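Local coordinates for protein luciferase-like enzymeAMP-CoA-ligase (Zophobas atratus, PDB 4W8O) that probably activates carboxylic acids with ATP as acyl-adenylates and transfers the acyl group to coenzyme A, at residues R107-L112 with L128-K133; A383-Y388 with A394-G399. One frame throughout, in Å; residues are numbered along the deposited sequence.

Overall arrangement
Contact 1 comes first along the chain and is complete before contact 2 begins. Their centres lie 28 Å apart. The nearest atoms are about 10 Å apart, so the two do not touch. Contact 1 packs helix 106-116 against helix 128-138, which flank strand 120-124 in chain order. Contact 2 sets 383-388 against the loop 394-399 that leads to strand 403-411. Both lie against the same mixed sheet, contact 1 in its helical layer and contact 2 at its edge, where the short, weakly bonded strand 387-388 runs beside 194-198. Contact 1 thus packs helices together, while contact 2 joins this sheet's edge to the antiparallel sheet containing 403-411.

Contact 1: residues R107-L112 with L128-K133; sequences RNIQHL and LKLIEK
I109 of helix 106-116 meets both L130 and I131 of helix 128-138. The two segments approach to 9.4 Å between their axes and cross at -58°. The backbones come nearest at I109 and I131, whose CA atoms are 7.6 Å apart.

The apolar part rests on two branches of I109. Its CG2 methyl meets CD1 of I131 at 4.1 Å. The two isoleucine side chains cross at about a right angle, so they touch methyl to methyl and do not run alongside each other. CG2 of I109 is anti to the backbone N, which leaves CG1 beside that N (chi1 -65°). CG1 of I109 lies 4.3 Å from CD2 of L130. The CA-CB bond of I131 points away from 107-112, but its CD1 end comes back within touch. I131 also packs on I121 and V123 of strand 120-124 and on I144 of strand 143-147. It therefore joins the helix pair to the sheet. The helices belong to successive beta-alpha-beta crossovers, one from strand 96-99 to 120-124 and the next from 120-124 to 143-147.

The polar part is slight. Q110 extends beyond CG and carries its amide towards the other helix. Its NE2 is 4.2 Å from the backbone O of K133, and this is not a hydrogen bond. I109 and Q110 also touch S134, the next residue of helix 128-138.

No hydrogen bond or salt bridge crosses between the segments. I109 and I131 are buried, whereas K133 is exposed. The two segments bury 161 Å² in all. The chemistry implies a small contact held by aliphatic packing of methyl and methylene groups, with an amide and a backbone carbonyl near each other at its edge.

Contact 2: residues A383-Y388 with A394-G399; sequences AMMTGY and AECFDG
F397 meets both methionines of 383-388, and C396 beside it meets M385 and Y388. M384 approaches the phenylalanine ring at its edge, in plane, with CG 3.9 Å from CE1 of F397. Its chain bends at chi3 (49°). SD stays beside the ring edge, 5.3 Å from the centroid and 82° off the normal. This is a Met-aromatic contact.

M385 is built differently. Its CG sits between the backbone N and the carbonyl carbon (chi1 64°), and the chain is extended beyond it. The terminal CE therefore arrives 3.6 Å from CZ of F397 and 4.0 Å from CB of C396. It touches both neighbours at once. The M385 backbone hydrogen-bonds to E326, which lines the pocket holding the polyethylene glycol ligand.

C396 turns its sulfur to Y388, with SG 3.5 Å from OH. SG lies obliquely to the tyrosine ring, 4.8 Å from its centroid, in a Cys sulfur-aromatic contact.

L403 of strand 403-411 also packs on M384, M385 and F397. D398 makes salt bridges to K359 and R378. The two sulfur-aromatic contacts mark the junction between the mixed sheet's edge, at weakly bonded strand 387-388 beside 194-198, and the antiparallel sheet containing 403-411.

Contact 1: residues R107-L112 with L128-K133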
loop_
_atom_site.group_PDB
_atom_site.type_symbol
_atom_site.label_atom_id
_atom_site.label_comp_id
_atom_site.label_asym_id
_atom_site.label_seq_id
_atom_site.Cartn_x
_atom_site.Cartn_y
_atom_site.Cartn_z
ATOM N N ARG A 107 3.375 16.471 -17.188
ATOM C CA ARG A 107 3.421 17.583 -16.247
ATOM C C ARG A 107 3.296 17.117 -14.798
ATOM O O ARG A 107 3.942 17.667 -13.917
ATOM C CB ARG A 107 2.370 18.647 -16.536
ATOM C CG ARG A 107 2.770 19.971 -15.898
ATOM C CD ARG A 107 1.714 21.052 -15.980
ATOM N NE ARG A 107 1.595 21.659 -17.307
ATOM C CZ ARG A 107 0.739 21.276 -18.254
ATOM N NH1 ARG A 107 -0.102 20.261 -18.051
ATOM N NH2 ARG A 107 0.728 21.911 -19.421
ATOM N N ASN A 108 2.470 16.115 -14.545
ATOM C CA ASN A 108 2.328 15.611 -13.184
ATOM C C ASN A 108 3.595 14.892 -12.728
ATOM O O ASN A 108 4.063 15.101 -11.609
ATOM C CB ASN A 108 1.107 14.700 -13.062
ATOM C CG ASN A 108 -0.198 15.463 -13.178
ATOM O OD1 ASN A 108 -0.296 16.615 -12.775
ATOM N ND2 ASN A 108 -1.211 14.814 -13.729
ATOM N N ILE A 109 4.169 14.079 -13.608
ATOM C CA ILE A 109 5.387 13.342 -13.269
ATOM C C ILE A 109 6.522 14.322 -12.981
ATOM O O ILE A 109 7.269 14.153 -12.005
ATOM C CB ILE A 109 5.795 12.353 -14.379
ATOM C CG1 ILE A 109 4.741 11.244 -14.538
ATOM C CG2 ILE A 109 7.153 11.748 -14.080
ATOM C CD1 ILE A 109 4.798 10.141 -13.498
ATOM N N GLN A 110 6.637 15.353 -13.819
ATOM C CA GLN A 110 7.629 16.412 -13.620
ATOM C C GLN A 110 7.588 16.993 -12.220
ATOM O O GLN A 110 8.624 17.194 -11.588
ATOM C CB GLN A 110 7.400 17.569 -14.585
ATOM C CG GLN A 110 7.988 17.365 -15.952
ATOM C CD GLN A 110 7.845 18.597 -16.820
ATOM O OE1 GLN A 110 7.833 19.724 -16.325
ATOM N NE2 GLN A 110 7.744 18.389 -18.123
ATOM N N HIS A 111 6.393 17.326 -11.767
ATOM C CA HIS A 111 6.236 17.864 -10.426
ATOM C C HIS A 111 6.681 16.852 -9.358
ATOM O O HIS A 111 7.389 17.214 -8.420
ATOM C CB HIS A 111 4.794 18.285 -10.175
ATOM C CG HIS A 111 4.538 18.697 -8.761
ATOM N ND1 HIS A 111 5.152 19.787 -8.185
ATOM C CD2 HIS A 111 3.749 18.159 -7.803
ATOM C CE1 HIS A 111 4.746 19.908 -6.933
ATOM N NE2 HIS A 111 3.891 18.934 -6.678
ATOM N N LEU A 112 6.269 15.598 -9.510
ATOM C CA LEU A 112 6.604 14.561 -8.537
ATOM C C LEU A 112 8.108 14.352 -8.455
ATOM O O LEU A 112 8.660 14.264 -7.368
ATOM C CB LEU A 112 5.892 13.242 -8.863
ATOM C CG LEU A 112 4.356 13.291 -8.869
ATOM C CD1 LEU A 112 3.755 11.892 -8.921
ATOM C CD2 LEU A 112 3.814 14.074 -7.677
ATOM N N LEU A 128 9.198 4.655 -20.504
ATOM C CA LEU A 128 10.521 5.248 -20.692
ATOM C C LEU A 128 10.462 6.670 -21.273
ATOM O O LEU A 128 11.091 7.575 -20.733
ATOM C CB LEU A 128 11.405 4.337 -21.557
ATOM C CG LEU A 128 12.797 4.850 -21.931
ATOM C CD1 LEU A 128 13.575 5.299 -20.708
ATOM C CD2 LEU A 128 13.561 3.778 -22.692
ATOM N N LYS A 129 9.704 6.869 -22.350
ATOM C CA LYS A 129 9.582 8.203 -22.971
ATOM C C LYS A 129 8.965 9.221 -22.008
ATOM O O LYS A 129 9.400 10.363 -21.929
ATOM C CB LYS A 129 8.739 8.154 -24.251
ATOM C CG LYS A 129 9.481 7.719 -25.509
ATOM C CD LYS A 129 8.718 8.162 -26.749
ATOM C CE LYS A 129 9.162 7.433 -28.011
ATOM N NZ LYS A 129 10.595 7.658 -28.338
ATOM N N LEU A 130 7.932 8.797 -21.295
ATOM C CA LEU A 130 7.306 9.621 -20.267
ATOM C C LEU A 130 8.338 10.135 -19.254
ATOM O O LEU A 130 8.410 11.331 -18.978
ATOM C CB LEU A 130 6.227 8.800 -19.556
ATOM C CG LEU A 130 5.519 9.427 -18.354
ATOM C CD1 LEU A 130 4.710 10.648 -18.776
ATOM C CD2 LEU A 130 4.632 8.377 -17.708
ATOM N N ILE A 131 9.144 9.224 -18.719
ATOM C CA ILE A 131 10.176 9.583 -17.752
ATOM C C ILE A 131 11.265 10.474 -18.374
ATOM O O ILE A 131 11.660 11.467 -17.778
ATOM C CB ILE A 131 10.828 8.329 -17.123
ATOM C CG1 ILE A 131 9.814 7.535 -16.293
ATOM C CG2 ILE A 131 12.006 8.712 -16.249
ATOM C CD1 ILE A 131 9.079 8.350 -15.252
ATOM N N GLU A 132 11.753 10.108 -19.555
ATOM C CA GLU A 132 12.748 10.922 -20.268
ATOM C C GLU A 132 12.252 12.362 -20.473
ATOM O O GLU A 132 12.972 13.323 -20.211
ATOM C CB GLU A 132 13.101 10.283 -21.624
ATOM C CG GLU A 132 13.945 9.006 -21.540
ATOM C CD GLU A 132 14.191 8.351 -22.899
ATOM O OE1 GLU A 132 13.344 8.474 -23.813
ATOM O OE2 GLU A 132 15.243 7.706 -23.071
ATOM N N LYS A 133 11.015 12.502 -20.938
ATOM C CA LYS A 133 10.431 13.825 -21.173
ATOM C C LYS A 133 10.276 14.611 -19.878
ATOM O O LYS A 133 10.545 15.815 -19.835
ATOM C CB LYS A 133 9.071 13.703 -21.856
ATOM C CG LYS A 133 9.157 13.296 -23.311
ATOM C CD LYS A 133 7.778 13.050 -23.899
ATOM C CE LYS A 133 7.867 12.562 -25.337
ATOM N NZ LYS A 133 6.537 12.110 -25.831
#

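Contact 2: residues A383-Y388 with A394-G399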
loop_
_atom_site.group_PDB
_atom_site.type_symbol
_atom_site.label_atom_id
_atom_site.label_comp_id
_atom_site.label_asym_id
_atom_site.label_seq_id
_atom_site.Cartn_x
_atom_site.Cartn_y
_atom_site.Cartn_z
ATOM N N ALA A 383 1.444 4.705 13.193
ATOM C CA ALA A 383 1.527 4.504 11.740
ATOM C C ALA A 383 1.493 5.820 10.968
ATOM O O ALA A 383 1.519 5.827 9.745
ATOM C CB ALA A 383 0.383 3.616 11.269
ATOM N N MET A 384 1.428 6.927 11.688
ATOM C CA MET A 384 1.311 8.248 11.092
ATOM C C MET A 384 2.607 8.655 10.388
ATOM O O MET A 384 3.707 8.367 10.871
ATOM C CB MET A 384 1.019 9.258 12.204
ATOM C CG MET A 384 0.014 10.335 11.854
ATOM S SD MET A 384 -0.877 10.865 13.340
ATOM C CE MET A 384 0.478 11.155 14.486
ATOM N N MET A 385 2.460 9.339 9.256
ATOM C CA MET A 385 3.593 9.955 8.553
ATOM C C MET A 385 4.387 10.870 9.476
ATOM O O MET A 385 3.819 11.496 10.381
ATOM C CB MET A 385 3.112 10.764 7.348
ATOM C CG MET A 385 2.239 11.967 7.674
ATOM S SD MET A 385 1.956 13.023 6.236
ATOM C CE MET A 385 0.994 14.327 7.000
ATOM N N THR A 386 5.693 10.948 9.227
ATOM C CA THR A 386 6.572 11.814 9.998
ATOM C C THR A 386 6.521 13.265 9.529
ATOM O O THR A 386 6.865 14.153 10.290
ATOM C CB THR A 386 8.041 11.336 9.951
ATOM O OG1 THR A 386 8.455 11.185 8.590
ATOM C CG2 THR A 386 8.184 10.028 10.660
ATOM N N GLY A 387 6.098 13.506 8.293
ATOM C CA GLY A 387 6.082 14.861 7.739
ATOM C C GLY A 387 6.223 14.827 6.234
ATOM O O GLY A 387 6.093 13.760 5.631
ATOM N N TYR A 388 6.463 15.987 5.622
ATOM C CA TYR A 388 6.722 16.047 4.181
ATOM C C TYR A 388 8.235 16.115 3.937
ATOM O O TYR A 388 8.982 16.591 4.785
ATOM C CB TYR A 388 6.017 17.250 3.525
ATOM C CG TYR A 388 4.487 17.190 3.471
ATOM C CD1 TYR A 388 3.800 15.972 3.363
ATOM C CD2 TYR A 388 3.731 18.361 3.482
ATOM C CE1 TYR A 388 2.412 15.931 3.291
ATOM C CE2 TYR A 388 2.341 18.325 3.402
ATOM C CZ TYR A 388 1.685 17.108 3.311
ATOM O OH TYR A 388 0.305 17.071 3.238
ATOM N N ALA A 394 2.927 20.955 9.038
ATOM C CA ALA A 394 2.507 21.396 10.384
ATOM C C ALA A 394 0.988 21.450 10.561
ATOM O O ALA A 394 0.456 20.995 11.579
ATOM C CB ALA A 394 3.113 22.753 10.721
ATOM N N GLU A 395 0.296 21.995 9.566
ATOM C CA GLU A 395 -1.151 22.194 9.662
ATOM C C GLU A 395 -1.970 20.939 9.400
ATOM O O GLU A 395 -3.189 20.952 9.613
ATOM C CB GLU A 395 -1.613 23.323 8.742
ATOM C CG GLU A 395 -1.243 24.702 9.267
ATOM C CD GLU A 395 -2.111 25.821 8.711
ATOM O OE1 GLU A 395 -3.236 25.559 8.224
ATOM O OE2 GLU A 395 -1.660 26.981 8.776
ATOM N N CYS A 396 -1.313 19.867 8.951
ATOM C CA CYS A 396 -1.941 18.547 8.870
ATOM C C CYS A 396 -2.279 17.942 10.249
ATOM O O CYS A 396 -3.051 16.987 10.326
ATOM C CB CYS A 396 -1.027 17.563 8.142
ATOM S SG CYS A 396 -0.526 18.062 6.482
ATOM N N PHE A 397 -1.683 18.467 11.320
ATOM C CA PHE A 397 -1.883 17.914 12.659
ATOM C C PHE A 397 -2.459 18.970 13.597
ATOM O O PHE A 397 -2.059 20.136 13.540
ATOM C CB PHE A 397 -0.561 17.384 13.225
ATOM C CG PHE A 397 0.154 16.438 12.298
ATOM C CD1 PHE A 397 -0.125 15.081 12.317
ATOM C CD2 PHE A 397 1.100 16.909 11.407
ATOM C CE1 PHE A 397 0.533 14.210 11.465
ATOM C CE2 PHE A 397 1.760 16.042 10.547
ATOM C CZ PHE A 397 1.478 14.688 10.577
ATOM N N ASP A 398 -3.387 18.558 14.460
ATOM C CA ASP A 398 -4.050 19.495 15.368
ATOM C C ASP A 398 -3.252 19.632 16.667
ATOM O O ASP A 398 -2.167 19.058 16.795
ATOM C CB ASP A 398 -5.519 19.097 15.605
ATOM C CG ASP A 398 -5.685 17.868 16.502
ATOM O OD1 ASP A 398 -4.745 17.479 17.239
ATOM O OD2 ASP A 398 -6.791 17.290 16.470
ATOM N N GLY A 399 -3.787 20.387 17.621
ATOM C CA GLY A 399 -3.083 20.685 18.872
ATOM C C GLY A 399 -2.683 19.481 19.707
ATOM O O GLY A 399 -1.719 19.554 20.472
#